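Local coordinates for hypothetical exported protein (PDB 3PSQ) that is a class B sortase involved in pilus assembly, probably acting as a cysteine transpeptidase that joins proteins through an acyl-thioester intermediate, at residues Asn33-Trp39 with Pro50-Glu55; Leu71-Val75 with Met97-Phe103; Arg110-Asn116 with Val171-Glu175; Phe115-Phe121 with Lys132-Cys138. All blocks are in the same frame, centred on the assembly; numbering follows the deposited sequence.

Contact 1. Residues Asn33-Trp39 with Pro50-Glu55. With ZN (zinc ion), chain P.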
# COMPACT_ATOMS: atom_id res chain seq x y z
N ASN A 33 7.98 -1.81 19.17
CA ASN A 33 7.45 -2.96 18.47
C ASN A 33 8.33 -3.20 17.26
O ASN A 33 8.27 -2.47 16.26
CB ASN A 33 5.98 -2.66 18.08
CG ASN A 33 5.31 -3.79 17.27
OD1 ASN A 33 5.83 -4.89 17.14
ND2 ASN A 33 4.16 -3.49 16.71
N SER A 34 9.13 -4.26 17.33
CA SER A 34 10.00 -4.63 16.21
C SER A 34 9.25 -4.93 14.90
O SER A 34 9.89 -4.98 13.82
CB SER A 34 10.90 -5.79 16.60
OG SER A 34 10.12 -6.96 16.83
N ASP A 35 7.93 -5.14 14.96
CA ASP A 35 7.11 -5.21 13.72
C ASP A 35 7.04 -3.87 12.94
O ASP A 35 6.79 -3.87 11.73
CB ASP A 35 5.68 -5.64 14.03
CG ASP A 35 5.54 -7.12 14.34
OD1 ASP A 35 6.55 -7.83 14.43
OD2 ASP A 35 4.39 -7.57 14.51
N VAL A 36 7.20 -2.74 13.64
CA VAL A 36 7.21 -1.42 12.99
C VAL A 36 8.41 -1.34 12.02
O VAL A 36 9.53 -1.64 12.40
CB VAL A 36 7.22 -0.26 14.03
CG1 VAL A 36 7.34 1.10 13.33
CG2 VAL A 36 5.93 -0.30 14.94
N MET A 37 8.18 -0.97 10.76
CA MET A 37 9.29 -1.04 9.79
C MET A 37 9.31 0.05 8.71
O MET A 37 10.21 0.08 7.89
CB MET A 37 9.40 -2.44 9.12
CG MET A 37 8.09 -3.06 8.73
SD MET A 37 7.15 -2.18 7.47
CE MET A 37 8.33 -2.13 6.07
N ALA A 38 8.32 0.93 8.69
CA ALA A 38 8.33 2.03 7.73
C ALA A 38 7.37 3.16 8.12
O ALA A 38 6.52 2.99 8.98
CB ALA A 38 8.02 1.54 6.33
N TRP A 39 7.49 4.30 7.44
CA TRP A 39 6.54 5.38 7.57
C TRP A 39 6.04 5.68 6.19
O TRP A 39 6.83 5.72 5.24
CB TRP A 39 7.19 6.63 8.19
CG TRP A 39 6.17 7.66 8.66
CD1 TRP A 39 5.52 8.58 7.89
CD2 TRP A 39 5.69 7.84 10.00
NE1 TRP A 39 4.65 9.32 8.68
CE2 TRP A 39 4.75 8.89 9.97
CE3 TRP A 39 5.97 7.22 11.23
CZ2 TRP A 39 4.09 9.32 11.12
CZ3 TRP A 39 5.30 7.63 12.35
CH2 TRP A 39 4.38 8.67 12.30
N PRO A 50 2.90 5.36 10.60
CA PRO A 50 3.83 4.26 10.76
C PRO A 50 3.22 2.97 10.18
O PRO A 50 1.99 2.83 10.16
CB PRO A 50 3.99 4.15 12.28
CG PRO A 50 2.59 4.66 12.84
CD PRO A 50 2.20 5.73 11.87
N ILE A 51 4.07 2.08 9.66
CA ILE A 51 3.63 0.83 8.98
C ILE A 51 4.26 -0.33 9.71
O ILE A 51 5.42 -0.28 10.07
CB ILE A 51 4.09 0.76 7.49
CG1 ILE A 51 3.57 1.98 6.68
CG2 ILE A 51 3.65 -0.54 6.83
CD1 ILE A 51 2.02 2.15 6.58
N VAL A 52 3.47 -1.37 9.94
CA VAL A 52 4.01 -2.58 10.52
C VAL A 52 4.05 -3.69 9.50
O VAL A 52 3.35 -3.63 8.48
CB VAL A 52 3.18 -3.09 11.73
CG1 VAL A 52 3.34 -2.15 12.91
CG2 VAL A 52 1.71 -3.28 11.33
N GLN A 53 4.85 -4.71 9.80
CA GLN A 53 4.71 -5.97 9.11
C GLN A 53 4.48 -7.06 10.13
O GLN A 53 5.27 -7.21 11.08
CB GLN A 53 5.94 -6.32 8.29
CG GLN A 53 5.82 -7.71 7.61
CD GLN A 53 7.08 -8.06 6.84
OE1 GLN A 53 8.13 -8.29 7.43
NE2 GLN A 53 6.97 -8.10 5.51
N GLY A 54 3.40 -7.83 9.95
CA GLY A 54 3.15 -8.95 10.86
C GLY A 54 3.77 -10.25 10.38
O GLY A 54 4.34 -10.31 9.27
N GLU A 55 3.64 -11.31 11.20
CA GLU A 55 4.15 -12.65 10.85
C GLU A 55 3.21 -13.34 9.89
O GLU A 55 3.57 -14.35 9.27
CB GLU A 55 4.38 -13.51 12.08
CG GLU A 55 5.46 -12.92 13.06
CD GLU A 55 4.92 -11.80 13.95
OE1 GLU A 55 4.21 -12.12 14.92
OE2 GLU A 55 5.22 -10.60 13.71
ZN ZN P . 4.08 -9.49 15.06
O HOH W 1 4.79 -9.37 16.97
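P50 lies over one face of the W39 indole: its CD sits 3.9 Å from the centroid of the six-membered ring of W39, a CH-pi contact, and the two side chains run side by side. W39 NE1 bonds to D48 OD1. On the same face of the sheet V36 CG2 meets V52 CG1 at 3.8 Å, with helix 22-32 touching V36, W39 and P50. The other face has A38 against I51. M37, the extra residue of the bulge, bends at chi2 and chi3 to bring its SD 3.9 Å from I51 CG2. Between the segments, I51 O takes a nearly straight bond from M37 N (2.9 Å) and a weak one from A38 N, while I51 N bonds to A38 O and Q53 N to D35 O. At the polar edge N33 OD1 accepts from D35 N, an Asx turn. Beyond it D35 OD2 binds a zinc ion at 2.0 Å. E55 grips the same zinc with both oxygens, OE2 at 2.1 Å and OE1 more loosely at 2.6 Å. A water and E59 complete the site, and Y60 bonds to D35 OD2. The arrangement is an antiparallel beta hairpin with a classic beta bulge, ending at a zinc site.

Contact 2. Residues Leu71-Val75 with Met97-Phe103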
# COMPACT_ATOMS: atom_id res chain seq x y z
N LEU A 71 -9.51 -1.92 18.61
CA LEU A 71 -10.76 -2.10 17.85
C LEU A 71 -10.59 -1.79 16.37
O LEU A 71 -11.35 -2.29 15.54
CB LEU A 71 -11.94 -1.28 18.41
CG LEU A 71 -12.44 -1.69 19.81
CD1 LEU A 71 -13.09 -0.60 20.59
CD2 LEU A 71 -13.39 -2.91 19.73
N SER A 72 -9.60 -0.99 16.00
CA SER A 72 -9.50 -0.74 14.57
C SER A 72 -8.33 -1.40 13.88
O SER A 72 -8.39 -1.56 12.69
CB SER A 72 -9.58 0.75 14.22
OG SER A 72 -8.97 1.56 15.20
N GLY A 73 -7.29 -1.79 14.62
CA GLY A 73 -6.14 -2.44 14.01
C GLY A 73 -5.25 -1.50 13.20
O GLY A 73 -5.37 -0.28 13.35
N SER A 74 -4.38 -2.03 12.32
CA SER A 74 -3.33 -1.19 11.68
C SER A 74 -3.15 -1.51 10.21
O SER A 74 -3.52 -2.60 9.76
CB SER A 74 -1.97 -1.39 12.36
OG SER A 74 -2.00 -1.25 13.76
N VAL A 75 -2.59 -0.57 9.47
CA VAL A 75 -2.12 -0.80 8.12
C VAL A 75 -0.77 -1.52 8.12
O VAL A 75 0.10 -1.20 8.92
CB VAL A 75 -1.99 0.54 7.34
CG1 VAL A 75 -1.42 0.23 5.96
CG2 VAL A 75 -3.40 1.22 7.25
N MET A 97 -11.75 -2.51 9.14
CA MET A 97 -11.77 -1.40 10.10
C MET A 97 -10.64 -0.38 9.88
O MET A 97 -10.93 0.82 9.72
CB MET A 97 -11.82 -1.86 11.57
CG MET A 97 -13.13 -2.56 11.99
SD MET A 97 -14.62 -1.49 11.89
CE MET A 97 -13.91 0.13 12.30
N ALA A 98 -9.38 -0.84 9.90
CA ALA A 98 -8.24 0.02 9.65
C ALA A 98 -8.33 0.74 8.30
O ALA A 98 -7.83 1.85 8.16
CB ALA A 98 -6.94 -0.74 9.75
N GLY A 99 -8.95 0.11 7.32
CA GLY A 99 -9.07 0.72 6.02
C GLY A 99 -10.02 1.90 6.08
O GLY A 99 -9.70 3.00 5.59
N ASN A 100 -11.21 1.68 6.66
CA ASN A 100 -12.15 2.75 6.92
C ASN A 100 -11.55 3.85 7.81
O ASN A 100 -11.76 5.01 7.55
CB ASN A 100 -13.45 2.22 7.55
CG ASN A 100 -14.47 1.76 6.50
OD1 ASN A 100 -15.29 2.55 6.04
ND2 ASN A 100 -14.43 0.48 6.12
N VAL A 101 -10.80 3.48 8.83
CA VAL A 101 -10.21 4.49 9.72
C VAL A 101 -9.02 5.27 9.10
O VAL A 101 -8.94 6.51 9.25
CB VAL A 101 -9.84 3.89 11.09
CG1 VAL A 101 -9.18 4.95 12.00
CG2 VAL A 101 -11.12 3.28 11.78
N MET A 102 -8.12 4.57 8.39
CA MET A 102 -6.86 5.17 7.96
C MET A 102 -6.73 5.43 6.46
O MET A 102 -6.08 6.40 6.06
CB MET A 102 -5.68 4.36 8.49
CG MET A 102 -5.70 4.21 10.00
SD MET A 102 -4.58 2.94 10.63
CE MET A 102 -3.00 3.74 10.33
N PHE A 103 -7.36 4.59 5.65
CA PHE A 103 -7.30 4.66 4.19
C PHE A 103 -8.63 5.10 3.60
O PHE A 103 -8.96 4.71 2.49
CB PHE A 103 -6.94 3.27 3.60
CG PHE A 103 -5.43 2.94 3.55
CD1 PHE A 103 -4.46 3.87 3.85
CD2 PHE A 103 -4.99 1.67 3.12
CE1 PHE A 103 -3.05 3.54 3.76
CE2 PHE A 103 -3.61 1.32 3.05
CZ PHE A 103 -2.65 2.28 3.36
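One face of the F103 ring carries V75, whose CG2 stands 4.1 Å from the ring centroid of F103 and only 10° off the normal, a CH-pi contact centred on the ring. The other methyl of the same valine reaches the end of the ring, V75 CG1 lying 3.5 Å from F103 CZ. V75 CG1 is anti to the backbone N (chi1 176°), which leaves CG2 beside that N and turned to M102 as well. There V75 CG2 lies 4.0 Å from M102 SD, the two side chains running antiparallel alongside each other; M102 has a second conformer, which makes this touch less certain. Further back along the helix, A98 CB packs against the backbone of 72-74, 3.4 Å from S72 O and 3.9 Å from S74 N. Toward the more exposed end S72 CB touches V101 CG2 at 3.8 Å, and M97 CB leans on S72 O. No hydrogen bond links the two segments, so van der Waals packing carries the contact. The loop leading to strand 76-77 thus lies along helix 96-102, which starts at the zinc ligand H96; I92 of strand 89-93 touches both V75 and F103, and T189 of strand 184-190 touches F103.

Contact 3. Residues Arg110-Asn116 with Val171-Glu175. With EDO (1,2-ethanediol), chain C; EDO (1,2-ethanediol), chain D.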
# COMPACT_ATOMS: atom_id res chain seq x y z
N ARG A 110 -9.97 7.76 -7.59
CA ARG A 110 -10.91 7.42 -8.66
C ARG A 110 -11.27 8.67 -9.46
O ARG A 110 -11.71 8.57 -10.61
CB ARG A 110 -12.20 6.81 -8.09
CG ARG A 110 -12.00 5.49 -7.30
CD ARG A 110 -13.28 5.01 -6.56
NE ARG A 110 -14.21 4.51 -7.56
CZ ARG A 110 -14.31 3.22 -7.90
NH1 ARG A 110 -13.58 2.30 -7.29
NH2 ARG A 110 -15.16 2.86 -8.86
N LYS A 111 -11.12 9.85 -8.84
CA LYS A 111 -11.51 11.11 -9.47
C LYS A 111 -10.39 11.63 -10.37
O LYS A 111 -9.23 11.78 -9.94
CB LYS A 111 -11.84 12.16 -8.41
CG LYS A 111 -13.02 11.84 -7.49
CD LYS A 111 -12.91 12.76 -6.22
CE LYS A 111 -14.12 12.68 -5.25
NZ LYS A 111 -14.38 14.06 -4.61
N LYS A 112 -10.75 11.91 -11.63
CA LYS A 112 -9.76 12.40 -12.63
C LYS A 112 -8.91 13.55 -12.12
O LYS A 112 -7.69 13.46 -12.09
CB LYS A 112 -10.44 12.80 -13.95
CG LYS A 112 -9.44 13.08 -15.09
CD LYS A 112 -10.16 13.45 -16.40
CE LYS A 112 -9.15 13.72 -17.54
NZ LYS A 112 -9.75 14.43 -18.73
N SER A 113 -9.56 14.63 -11.70
CA SER A 113 -8.84 15.80 -11.22
C SER A 113 -7.92 15.47 -10.03
O SER A 113 -6.77 15.94 -9.98
CB SER A 113 -9.82 16.93 -10.86
OG SER A 113 -9.18 17.92 -10.07
N PHE A 114 -8.42 14.68 -9.08
CA PHE A 114 -7.61 14.28 -7.92
C PHE A 114 -6.40 13.41 -8.34
O PHE A 114 -5.29 13.61 -7.89
CB PHE A 114 -8.46 13.55 -6.86
CG PHE A 114 -7.74 13.33 -5.55
CD1 PHE A 114 -7.89 14.23 -4.50
CD2 PHE A 114 -6.89 12.23 -5.37
CE1 PHE A 114 -7.22 14.05 -3.31
CE2 PHE A 114 -6.21 12.04 -4.16
CZ PHE A 114 -6.37 12.96 -3.14
N PHE A 115 -6.66 12.44 -9.20
CA PHE A 115 -5.62 11.57 -9.74
C PHE A 115 -4.55 12.31 -10.54
O PHE A 115 -3.38 12.00 -10.44
CB PHE A 115 -6.26 10.53 -10.63
CG PHE A 115 -5.29 9.52 -11.16
CD1 PHE A 115 -4.89 8.42 -10.36
CD2 PHE A 115 -4.75 9.66 -12.45
CE1 PHE A 115 -3.99 7.48 -10.85
CE2 PHE A 115 -3.84 8.73 -12.93
CZ PHE A 115 -3.45 7.63 -12.13
N ASN A 116 -4.95 13.29 -11.35
CA ASN A 116 -3.96 14.12 -12.05
C ASN A 116 -3.21 15.08 -11.11
O ASN A 116 -2.10 15.49 -11.42
CB ASN A 116 -4.58 14.91 -13.20
CG ASN A 116 -5.11 14.02 -14.33
OD1 ASN A 116 -4.78 12.84 -14.43
ND2 ASN A 116 -5.95 14.60 -15.18
N VAL A 171 -9.57 2.49 -12.95
CA VAL A 171 -10.51 3.60 -13.12
C VAL A 171 -9.73 4.85 -13.56
O VAL A 171 -10.26 5.67 -14.29
CB VAL A 171 -11.27 3.89 -11.79
CG1 VAL A 171 -12.14 5.13 -11.91
CG2 VAL A 171 -12.11 2.69 -11.38
N GLN A 172 -8.50 4.99 -13.07
CA GLN A 172 -7.55 5.96 -13.62
C GLN A 172 -6.19 5.29 -13.92
O GLN A 172 -5.78 4.37 -13.21
CB GLN A 172 -7.37 7.14 -12.67
CG GLN A 172 -8.64 7.82 -12.22
CD GLN A 172 -9.37 8.52 -13.34
OE1 GLN A 172 -8.83 8.72 -14.43
NE2 GLN A 172 -10.62 8.91 -13.08
N TYR A 173 -5.52 5.74 -14.97
CA TYR A 173 -4.23 5.15 -15.39
C TYR A 173 -3.37 6.19 -16.13
O TYR A 173 -3.89 7.11 -16.78
CB TYR A 173 -4.51 3.98 -16.32
CG TYR A 173 -3.31 3.11 -16.63
CD1 TYR A 173 -2.92 2.09 -15.77
CD2 TYR A 173 -2.58 3.29 -17.81
CE1 TYR A 173 -1.83 1.29 -16.06
CE2 TYR A 173 -1.48 2.46 -18.12
CZ TYR A 173 -1.12 1.47 -17.23
OH TYR A 173 -0.06 0.64 -17.49
N ARG A 174 -2.05 6.07 -16.00
CA ARG A 174 -1.13 6.88 -16.79
C ARG A 174 0.06 6.02 -17.19
O ARG A 174 0.51 5.20 -16.40
CB ARG A 174 -0.69 8.14 -16.02
CG ARG A 174 0.21 7.89 -14.82
CD ARG A 174 0.77 9.17 -14.23
NE ARG A 174 -0.30 10.14 -13.97
CZ ARG A 174 -0.82 10.40 -12.78
NH1 ARG A 174 -1.79 11.31 -12.67
NH2 ARG A 174 -0.38 9.77 -11.70
N GLU A 175 0.55 6.20 -18.41
CA GLU A 175 1.76 5.53 -18.90
C GLU A 175 3.00 6.21 -18.36
O GLU A 175 3.22 7.38 -18.64
CB GLU A 175 1.84 5.64 -20.43
CG GLU A 175 0.65 5.11 -21.20
CD GLU A 175 0.58 3.58 -21.23
OE1 GLU A 175 1.66 2.93 -21.19
OE2 GLU A 175 -0.56 3.03 -21.28
C1 EDO C . -13.95 12.89 -12.77
O1 EDO C . -13.59 11.53 -12.47
C2 EDO C . -13.67 13.83 -11.59
O2 EDO C . -12.51 14.63 -11.87
C1 EDO D . 4.09 1.56 -15.85
O1 EDO D . 4.74 1.52 -17.12
C2 EDO D . 2.68 2.07 -16.08
O2 EDO D . 2.77 3.48 -16.28
O HOH W 2 -4.42 10.39 -16.41
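Q172 and R174 each reach across to a backbone carbonyl of 110-116. Q172 NE2 donates to R110 O at 2.7 Å in an almost straight bond (175°); the acceptor lies in the amide plane of Q172, but the donor stands above the carbonyl plane of R110. R174 NH1 gives F115 O a bond of 2.8 Å, again in the plane of its own guanidinium and above the plane of the carbonyl. R174 NH2 bonds to I135 O on strand 130-142, so the group is gripped at two nitrogens and its rotation fixed. Held this way, the guanidinium lies flat on the F115 ring, a cation-pi stack with centres 4.2 Å apart and planes at 17°. Strand 170-173, bonded to 130-142 across a classic beta bulge where V171 and Q172 both face C138, and the residue after it are thereby tied to helix 112-117 and the turn leading into it. With CG anti to the backbone N (chi1 -176°), the F115 ring is sent out between Q172 and R174: the guanidinium covers one face, and Q172 CB sits over the other, 3.5 Å from the F115 centroid. At the near end V171 CG2 lies over one face of the R110 guanidinium, 4.0 Å from R110 NH2; R110 NH1 makes a salt bridge with E191. At the far side a water donates to N116 OD1 and, weakly, to Y173 O.

Contact 4. Residues Phe115-Phe121 with Lys132-Cys138. With ZN (zinc ion), chain K.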
# COMPACT_ATOMS: atom_id res chain seq x y z
N PHE A 115 -6.66 12.44 -9.20
CA PHE A 115 -5.62 11.57 -9.74
C PHE A 115 -4.55 12.31 -10.54
O PHE A 115 -3.38 12.00 -10.44
CB PHE A 115 -6.26 10.53 -10.63
CG PHE A 115 -5.29 9.52 -11.16
CD1 PHE A 115 -4.89 8.42 -10.36
CD2 PHE A 115 -4.75 9.66 -12.45
CE1 PHE A 115 -3.99 7.48 -10.85
CE2 PHE A 115 -3.84 8.73 -12.93
CZ PHE A 115 -3.45 7.63 -12.13
N ASN A 116 -4.95 13.29 -11.35
CA ASN A 116 -3.96 14.12 -12.05
C ASN A 116 -3.21 15.08 -11.11
O ASN A 116 -2.10 15.49 -11.42
CB ASN A 116 -4.58 14.91 -13.20
CG ASN A 116 -5.11 14.02 -14.33
OD1 ASN A 116 -4.78 12.84 -14.43
ND2 ASN A 116 -5.95 14.60 -15.18
N LYS A 117 -3.79 15.44 -9.98
CA LYS A 117 -3.10 16.42 -9.11
C LYS A 117 -2.08 15.81 -8.16
O LYS A 117 -1.03 16.40 -7.88
CB LYS A 117 -4.10 17.28 -8.34
CG LYS A 117 -3.45 18.58 -7.81
CD LYS A 117 -4.36 19.42 -6.93
CE LYS A 117 -3.55 20.50 -6.16
NZ LYS A 117 -3.31 20.16 -4.71
N HIS A 118 -2.39 14.61 -7.67
CA HIS A 118 -1.57 13.95 -6.64
C HIS A 118 -1.00 12.68 -7.23
O HIS A 118 -1.74 11.75 -7.58
CB HIS A 118 -2.46 13.66 -5.44
CG HIS A 118 -3.12 14.88 -4.89
ND1 HIS A 118 -2.42 15.85 -4.19
CD2 HIS A 118 -4.40 15.31 -4.93
CE1 HIS A 118 -3.23 16.81 -3.81
NE2 HIS A 118 -4.45 16.50 -4.23
N LYS A 119 0.32 12.66 -7.38
CA LYS A 119 0.98 11.73 -8.30
C LYS A 119 2.08 10.92 -7.64
O LYS A 119 2.73 10.10 -8.28
CB LYS A 119 1.61 12.52 -9.45
CG LYS A 119 0.62 13.13 -10.39
CD LYS A 119 1.28 14.27 -11.14
CE LYS A 119 0.72 14.37 -12.55
NZ LYS A 119 1.76 15.03 -13.39
N GLU A 120 2.31 11.15 -6.35
CA GLU A 120 3.36 10.44 -5.68
C GLU A 120 2.98 10.11 -4.22
O GLU A 120 2.12 10.75 -3.62
CB GLU A 120 4.64 11.28 -5.73
CG GLU A 120 4.40 12.68 -5.18
CD GLU A 120 5.60 13.58 -5.31
OE1 GLU A 120 5.75 14.19 -6.39
OE2 GLU A 120 6.38 13.67 -4.32
N PHE A 121 3.65 9.10 -3.66
CA PHE A 121 3.67 8.96 -2.23
C PHE A 121 5.04 8.53 -1.88
O PHE A 121 5.83 8.16 -2.76
CB PHE A 121 2.58 8.02 -1.72
CG PHE A 121 2.71 6.57 -2.17
CD1 PHE A 121 3.44 5.66 -1.42
CD2 PHE A 121 2.03 6.13 -3.29
CE1 PHE A 121 3.51 4.31 -1.81
CE2 PHE A 121 2.07 4.81 -3.69
CZ PHE A 121 2.82 3.89 -2.95
N LYS A 132 10.55 7.33 -3.11
CA LYS A 132 9.52 8.13 -3.71
C LYS A 132 8.86 7.17 -4.66
O LYS A 132 9.54 6.42 -5.36
CB LYS A 132 10.11 9.33 -4.45
CG LYS A 132 9.11 10.18 -5.17
CD LYS A 132 9.80 11.42 -5.75
CE LYS A 132 9.15 11.83 -7.08
NZ LYS A 132 9.79 13.05 -7.69
N ILE A 133 7.54 7.17 -4.65
CA ILE A 133 6.83 6.26 -5.50
C ILE A 133 5.99 7.09 -6.43
O ILE A 133 5.29 7.97 -5.97
CB ILE A 133 5.91 5.32 -4.66
CG1 ILE A 133 6.76 4.41 -3.77
CG2 ILE A 133 5.03 4.51 -5.53
CD1 ILE A 133 7.15 5.00 -2.42
N ASN A 134 6.06 6.80 -7.74
CA ASN A 134 5.27 7.52 -8.74
C ASN A 134 3.94 6.76 -9.03
O ASN A 134 3.96 5.66 -9.58
CB ASN A 134 6.07 7.64 -10.06
CG ASN A 134 7.41 8.35 -9.88
OD1 ASN A 134 7.46 9.51 -9.45
ND2 ASN A 134 8.50 7.67 -10.22
N ILE A 135 2.80 7.36 -8.70
CA ILE A 135 1.51 6.69 -8.86
C ILE A 135 1.10 6.59 -10.33
O ILE A 135 1.18 7.57 -11.07
CB ILE A 135 0.38 7.46 -8.07
CG1 ILE A 135 0.77 7.60 -6.59
CG2 ILE A 135 -1.00 6.80 -8.29
CD1 ILE A 135 -0.14 8.53 -5.78
N PHE A 136 0.66 5.42 -10.78
CA PHE A 136 0.21 5.32 -12.17
C PHE A 136 -1.17 4.71 -12.35
O PHE A 136 -1.69 4.77 -13.44
CB PHE A 136 1.23 4.60 -13.07
CG PHE A 136 1.44 3.16 -12.73
CD1 PHE A 136 0.64 2.18 -13.29
CD2 PHE A 136 2.45 2.78 -11.85
CE1 PHE A 136 0.83 0.83 -12.96
CE2 PHE A 136 2.66 1.43 -11.53
CZ PHE A 136 1.86 0.46 -12.08
N ALA A 137 -1.77 4.14 -11.31
CA ALA A 137 -3.11 3.55 -11.47
C ALA A 137 -3.94 3.56 -10.19
O ALA A 137 -3.41 3.40 -9.09
CB ALA A 137 -3.01 2.12 -12.00
N CYS A 138 -5.24 3.75 -10.36
CA CYS A 138 -6.23 3.47 -9.33
C CYS A 138 -7.10 2.34 -9.83
O CYS A 138 -7.74 2.46 -10.88
CB CYS A 138 -7.10 4.70 -9.12
SG CYS A 138 -8.25 4.53 -7.75
ZN ZN K . -5.36 18.09 -3.23
O HOH W 3 -6.95 17.59 -4.56
O HOH W 4 -6.52 17.23 -1.08
O HOH W 5 -3.58 18.92 -1.65
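I133 can be followed outward over the F121 ring: its CB stands 3.8 Å from the ring centroid of F121 and 3.4 Å from F121 O. I133 CG2 reaches F121 CZ at 3.5 Å, while CG1 passes close to F121 CE1, and CD1 at the tip returns to F121 O and CE1. F121 chi1 of 64° sets its CG between the backbone N and the carbonyl carbon, bringing the ring under the isoleucine. Along that ring's edge, F121 CD2 meets I135 CG1 at 3.8 Å. I135 CD1 packs near E120 N and I135 CG2 near F115 CE1; the F115 ring end, CZ, also comes 3.6 Å from F136 O at its edge. I133 exchanges backbone bonds with F121 in both directions, and I135 N donates to K119 O at 2.8 Å. Away from strand 132-138, H118 NE2 binds a zinc ion whose other ligands are three waters, two of them long. This is the antiparallel hairpin of strands 120-125 and 130-142, entered from helix 112-117 through a short link at H118-K119. Strand 130-142 also pairs with 197-205, whose V201 touches I135, and V185 and L187 of strand 184-190 pack on F121.

Overall arrangement
The contacts follow one another along the chain, except that contact 4 falls within the span between the segments of contact 3. Contacts 1, 3 and 4 all reach the mixed sheet of the sortase fold: hairpin 36-41/48-53 of contact 1 adjoins contact 4 through strands 36-41 and 120-125, although their centres are 23 Å apart. Contacts 3 and 4 share F115, N116 and helix 112-117, with centres about 8 Å apart. Contact 2 touches contact 1 where V52 and I51 meet V75, centres about 15 Å apart. Contacts 1 and 3 lie on opposite sides of the chain's centre, about 30 Å between centres. Helix 96-102 of contact 2 follows the predicted active-site H95, placing that contact beside the presumed catalytic region.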